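Long-range contacts in MSHA biogenesis protein MshE (Vibrio cholerae, PDB 5HTL), which probably takes part in assembling the MSHA pilus and binds cyclic di-GMP with high affinity through its MshEN domain: residues 68-73 with 134-139; 77-82 with 91-96. All blocks are in the same frame, centred on the assembly; numbering follows the deposited sequence.

After helix 51-62 the chain runs into a long loop, whose residues 68-73 form one half of interaction 1. Further along the same loop, residues 77-82 lead into helix 84-90, and the chain then returns as strand 92-98 to close interaction 2, a short local loop of eight intervening residues. Only after the rest of the sheet and helix 112-121 does helix 134-144 come back to residues 68-73 and complete interaction 1. Interaction 2 therefore falls wholly within the span of interaction 1, and the two do not cross. They meet at Leu93, whose side chain packs on both Leu69 and Leu137, joining loop, edge strand and C-terminal helix.

Interaction 1. Residues 68-73 with 134-139; sequences DLSRAH and EKQLVD
Gln136, on the C-terminal helix of the MshEN domain, reaches out to grip a beta turn formed by Asp68-Arg71, in which Arg71 N bonds to Asp68 O. Its side chain is a worked example of an amide used at both ends. Gln136 CB starts the contact, lying 4.0 Å from Leu69 CB. CG is anti to the carbonyl carbon (chi1 -69°), and the chain runs on extended, which carries the amide off the helix and across the start of the turn. There Gln136 OE1 accepts from Leu69 N at 2.8 Å, the donor lying above the carbonyl plane. On the other branch Gln136 NE2 donates to Asp68 OD1 over 3.0 Å, with an N-H...O angle of 133°; this is a bent bond that comes in over one face of the carboxylate. The carboxylate and amide planes are nearly parallel, 15° apart, but offset.

Asp68 OD1 is used from within its own segment as well. Ser70 OG donates to Asp68 OD1 at 2.6 Å from the face opposite to Gln136, on the syn side, and a weak bond from Ser70 N closes an Asx turn. Two donors, one of them bent, thus meet the carboxylate oxygen from its two faces and probably limit its rotation, while their polarity probably favours the charged form.

Beside this polar bridge the contact turns apolar. Leu69 and Leu137 are buried, and both also pack against Leu93 of strand 92-98, so the helix and the loop share one patch of the sheet. Asp68 also packs on Asn34 of the second subunit. The two leucine side chains cross at about a right angle, touching through Leu69 CD2 and Leu137 CD1, 3.7 Å apart.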
loop_
_atom_site.group_PDB
_atom_site.type_symbol
_atom_site.label_atom_id
_atom_site.label_comp_id
_atom_site.label_asym_id
_atom_site.label_seq_id
_atom_site.Cartn_x
_atom_site.Cartn_y
_atom_site.Cartn_z
ATOM N N ASP A 68 -2.173 -0.328 15.471
ATOM C CA ASP A 68 -2.701 0.130 16.745
ATOM C C ASP A 68 -1.960 1.410 17.090
ATOM O O ASP A 68 -0.882 1.377 17.690
ATOM C CB ASP A 68 -2.473 -0.923 17.826
ATOM C CG ASP A 68 -3.018 -0.504 19.173
ATOM O OD1 ASP A 68 -3.500 0.645 19.313
ATOM O OD2 ASP A 68 -2.948 -1.331 20.109
ATOM N N LEU A 69 -2.543 2.539 16.722
ATOM C CA LEU A 69 -1.873 3.815 16.874
ATOM C C LEU A 69 -1.701 4.223 18.352
ATOM O O LEU A 69 -0.862 5.057 18.676
ATOM C CB LEU A 69 -2.626 4.866 16.061
ATOM C CG LEU A 69 -2.018 6.252 15.934
ATOM C CD1 LEU A 69 -0.568 6.196 15.449
ATOM C CD2 LEU A 69 -2.881 7.084 14.992
ATOM N N SER A 70 -2.462 3.596 19.243
ATOM C CA SER A 70 -2.335 3.872 20.675
ATOM C C SER A 70 -1.031 3.311 21.242
ATOM O O SER A 70 -0.588 3.696 22.327
ATOM C CB SER A 70 -3.514 3.284 21.446
ATOM O OG SER A 70 -3.373 1.886 21.622
ATOM N N ARG A 71 -0.406 2.404 20.503
ATOM C CA ARG A 71 0.799 1.747 20.981
ATOM C C ARG A 71 1.919 1.808 19.973
ATOM O O ARG A 71 3.051 1.436 20.270
ATOM C CB ARG A 71 0.508 0.282 21.301
ATOM C CG ARG A 71 -0.064 0.075 22.683
ATOM C CD ARG A 71 -0.277 -1.393 22.967
ATOM N NE ARG A 71 0.543 -1.872 24.073
ATOM C CZ ARG A 71 1.128 -3.063 24.099
ATOM N NH1 ARG A 71 0.989 -3.892 23.072
ATOM N NH2 ARG A 71 1.859 -3.426 25.146
ATOM N N ALA A 72 1.595 2.251 18.765
ATOM C CA ALA A 72 2.559 2.189 17.678
ATOM C C ALA A 72 3.716 3.164 17.858
ATOM O O ALA A 72 3.602 4.194 18.523
ATOM C CB ALA A 72 1.870 2.417 16.336
ATOM N N HIS A 73 4.848 2.806 17.265
ATOM C CA HIS A 73 5.977 3.704 17.142
ATOM C C HIS A 73 5.551 4.899 16.306
ATOM O O HIS A 73 4.997 4.752 15.212
ATOM C CB HIS A 73 7.142 2.984 16.454
ATOM C CG HIS A 73 8.315 3.871 16.185
ATOM N ND1 HIS A 73 9.353 4.022 17.079
ATOM C CD2 HIS A 73 8.611 4.666 15.127
ATOM C CE1 HIS A 73 10.236 4.869 16.583
ATOM N NE2 HIS A 73 9.813 5.273 15.401
ATOM N N GLU A 134 -10.417 5.896 13.516
ATOM C CA GLU A 134 -10.529 7.346 13.600
ATOM C C GLU A 134 -10.339 7.862 15.020
ATOM O O GLU A 134 -9.682 8.882 15.223
ATOM C CB GLU A 134 -11.863 7.809 13.016
ATOM C CG GLU A 134 -11.957 9.296 12.771
ATOM C CD GLU A 134 -13.203 9.649 11.985
ATOM O OE1 GLU A 134 -13.233 9.368 10.768
ATOM O OE2 GLU A 134 -14.152 10.188 12.589
ATOM N N LYS A 135 -10.874 7.137 16.003
ATOM C CA LYS A 135 -10.734 7.551 17.402
ATOM C C LYS A 135 -9.262 7.622 17.777
ATOM O O LYS A 135 -8.825 8.564 18.438
ATOM C CB LYS A 135 -11.463 6.584 18.337
ATOM C CG LYS A 135 -11.483 7.040 19.798
ATOM C CD LYS A 135 -12.135 6.006 20.712
ATOM C CE LYS A 135 -12.342 6.545 22.127
ATOM N NZ LYS A 135 -12.929 5.520 23.045
ATOM N N GLN A 136 -8.483 6.644 17.325
ATOM C CA GLN A 136 -7.052 6.644 17.612
ATOM C C GLN A 136 -6.291 7.770 16.932
ATOM O O GLN A 136 -5.346 8.314 17.509
ATOM C CB GLN A 136 -6.434 5.307 17.244
ATOM C CG GLN A 136 -6.877 4.183 18.154
ATOM C CD GLN A 136 -6.053 2.948 17.939
ATOM O OE1 GLN A 136 -5.366 2.831 16.924
ATOM N NE2 GLN A 136 -6.108 2.016 18.884
ATOM N N LEU A 137 -6.695 8.111 15.709
ATOM C CA LEU A 137 -6.117 9.239 14.982
ATOM C C LEU A 137 -6.332 10.536 15.755
ATOM O O LEU A 137 -5.403 11.331 15.933
ATOM C CB LEU A 137 -6.757 9.382 13.597
ATOM C CG LEU A 137 -5.992 9.075 12.305
ATOM C CD1 LEU A 137 -4.475 9.232 12.444
ATOM C CD2 LEU A 137 -6.365 7.703 11.762
ATOM N N VAL A 138 -7.563 10.757 16.203
ATOM C CA VAL A 138 -7.895 11.979 16.919
ATOM C C VAL A 138 -7.143 12.057 18.250
ATOM O O VAL A 138 -6.605 13.112 18.601
ATOM C CB VAL A 138 -9.405 12.118 17.089
ATOM C CG1 VAL A 138 -9.740 13.308 17.996
ATOM C CG2 VAL A 138 -10.057 12.278 15.721
ATOM N N ASP A 139 -7.060 10.936 18.968
ATOM C CA ASP A 139 -6.240 10.895 20.177
ATOM C C ASP A 139 -4.790 11.234 19.835
ATOM O O ASP A 139 -4.113 11.925 20.588
ATOM C CB ASP A 139 -6.300 9.524 20.848
ATOM C CG ASP A 139 -7.621 9.258 21.535
ATOM O OD1 ASP A 139 -7.915 8.069 21.791
ATOM O OD2 ASP A 139 -8.357 10.225 21.827
#

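Interaction 2. Residues 77-82 with 91-96; sequences DAVPLL and RALVIG
Val79 and Val94 bring their backbones together most closely, with 4.9 Å between Val79 CA and Val94 CA, where the 3-10 turn 79-81 sits against strand 92-98 at the edge of the sheet. The strand pairs with 101-106 on its other side, and the pairing carries a classic beta bulge, where Ile95 and Gly96 both face Arg103. Toward the turn its backbone is served indirectly: one water donates to Val79 O at 2.8 Å and accepts from Val94 N at 2.9 Å, standing in for a direct strand-to-turn bond.

Val94 wedges into the bend of the turn. Val94 CG1, anti to the backbone N (chi1 -177°), lies 3.6 Å from Ala78 O and also touches Ala78 CB, while Val94 CG2 meets Leu82 CB at 3.8 Å. Val79 divides its methyls: CG1 packs obliquely on Leu93 CD1, and Val79 CG2 rests 3.3 Å from Val94 O. Farther along, Leu82 extends CD2 over the carbonyl and methyl of Ala92, in a region that Leu118 of helix 112-121 also covers.

Val94 O is buried without a conventional partner; a CA-H...O contact from Val79 CA to Val94 O, 3.4 Å long, may offset this only in part. Between these two segments the polar link thus runs through one water, and the rest of the contact is chiefly methyl packing.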
loop_
_atom_site.group_PDB
_atom_site.type_symbol
_atom_site.label_atom_id
_atom_site.label_comp_id
_atom_site.label_asym_id
_atom_site.label_seq_id
_atom_site.Cartn_x
_atom_site.Cartn_y
_atom_site.Cartn_z
ATOM N N ASP A 77 9.011 13.663 15.908
ATOM C CA ASP A 77 9.647 14.719 15.113
ATOM C C ASP A 77 9.138 14.782 13.676
ATOM O O ASP A 77 9.347 15.777 12.979
ATOM C CB ASP A 77 11.166 14.533 15.075
ATOM C CG ASP A 77 11.909 15.626 15.816
ATOM O OD1 ASP A 77 12.469 16.521 15.149
ATOM O OD2 ASP A 77 11.930 15.593 17.065
ATOM N N ALA A 78 8.488 13.717 13.223
ATOM C CA ALA A 78 8.007 13.673 11.852
ATOM C C ALA A 78 6.589 14.241 11.784
ATOM O O ALA A 78 6.172 14.776 10.753
ATOM C CB ALA A 78 8.033 12.246 11.328
ATOM N N VAL A 79 5.868 14.133 12.897
ATOM C CA VAL A 79 4.485 14.606 12.978
ATOM C C VAL A 79 4.287 16.031 12.431
ATOM O O VAL A 79 3.433 16.231 11.570
ATOM C CB VAL A 79 3.913 14.487 14.414
ATOM C CG1 VAL A 79 2.564 15.181 14.521
ATOM C CG2 VAL A 79 3.813 13.026 14.830
ATOM N N PRO A 80 5.091 17.014 12.902
ATOM C CA PRO A 80 4.879 18.402 12.462
ATOM C C PRO A 80 5.025 18.700 10.968
ATOM O O PRO A 80 4.670 19.816 10.575
ATOM C CB PRO A 80 5.952 19.187 13.236
ATOM C CG PRO A 80 6.910 18.179 13.741
ATOM C CD PRO A 80 6.101 16.955 13.977
ATOM N N LEU A 81 5.552 17.780 10.174
ATOM C CA LEU A 81 5.695 17.995 8.739
ATOM C C LEU A 81 4.350 18.293 8.070
ATOM O O LEU A 81 4.283 18.986 7.051
ATOM C CB LEU A 81 6.387 16.799 8.089
ATOM C CG LEU A 81 7.782 16.565 8.674
ATOM C CD1 LEU A 81 8.429 15.298 8.144
ATOM C CD2 LEU A 81 8.693 17.769 8.440
ATOM N N LEU A 82 3.281 17.757 8.649
ATOM C CA LEU A 82 1.934 18.114 8.230
ATOM C C LEU A 82 1.347 19.014 9.307
ATOM O O LEU A 82 1.218 18.604 10.458
ATOM C CB LEU A 82 1.094 16.847 8.087
ATOM C CG LEU A 82 -0.336 16.965 7.566
ATOM C CD1 LEU A 82 -0.324 17.505 6.159
ATOM C CD2 LEU A 82 -1.016 15.606 7.603
ATOM N N ARG A 91 -7.735 13.774 8.262
ATOM C CA ARG A 91 -7.651 12.602 9.141
ATOM C C ARG A 91 -6.424 11.756 8.794
ATOM O O ARG A 91 -6.521 10.555 8.516
ATOM C CB ARG A 91 -8.958 11.802 9.134
ATOM C CG ARG A 91 -10.160 12.635 9.617
ATOM C CD ARG A 91 -11.465 11.859 9.486
ATOM N NE ARG A 91 -11.788 11.612 8.087
ATOM C CZ ARG A 91 -12.727 10.768 7.669
ATOM N NH1 ARG A 91 -13.460 10.100 8.549
ATOM N NH2 ARG A 91 -12.936 10.601 6.374
ATOM N N ALA A 92 -5.267 12.407 8.836
ATOM C CA ALA A 92 -3.987 11.814 8.438
ATOM C C ALA A 92 -2.924 12.257 9.417
ATOM O O ALA A 92 -2.888 13.417 9.807
ATOM C CB ALA A 92 -3.623 12.266 7.038
ATOM N N LEU A 93 -2.063 11.332 9.820
ATOM C CA LEU A 93 -0.969 11.623 10.744
ATOM C C LEU A 93 0.332 11.066 10.199
ATOM O O LEU A 93 0.427 9.877 9.902
ATOM C CB LEU A 93 -1.248 10.978 12.104
ATOM C CG LEU A 93 -0.225 11.201 13.228
ATOM C CD1 LEU A 93 -0.296 12.649 13.670
ATOM C CD2 LEU A 93 -0.480 10.290 14.421
ATOM N N VAL A 94 1.341 11.921 10.072
ATOM C CA VAL A 94 2.672 11.477 9.682
ATOM C C VAL A 94 3.357 10.839 10.884
ATOM O O VAL A 94 3.581 11.500 11.902
ATOM C CB VAL A 94 3.540 12.655 9.210
ATOM C CG1 VAL A 94 4.893 12.143 8.729
ATOM C CG2 VAL A 94 2.831 13.425 8.112
ATOM N N ILE A 95 3.637 9.540 10.786
ATOM C CA ILE A 95 4.209 8.797 11.911
ATOM C C ILE A 95 5.640 8.341 11.671
ATOM O O ILE A 95 6.294 7.836 12.578
ATOM C CB ILE A 95 3.336 7.575 12.314
ATOM C CG1 ILE A 95 3.268 6.548 11.183
ATOM C CG2 ILE A 95 1.935 8.031 12.736
ATOM C CD1 ILE A 95 2.582 5.216 11.577
ATOM N N GLY A 96 6.124 8.522 10.453
ATOM C CA GLY A 96 7.496 8.167 10.149
ATOM C C GLY A 96 8.036 9.007 9.020
ATOM O O GLY A 96 7.292 9.375 8.107
HETATM O O HOH W 1 1.196 14.671 10.907
#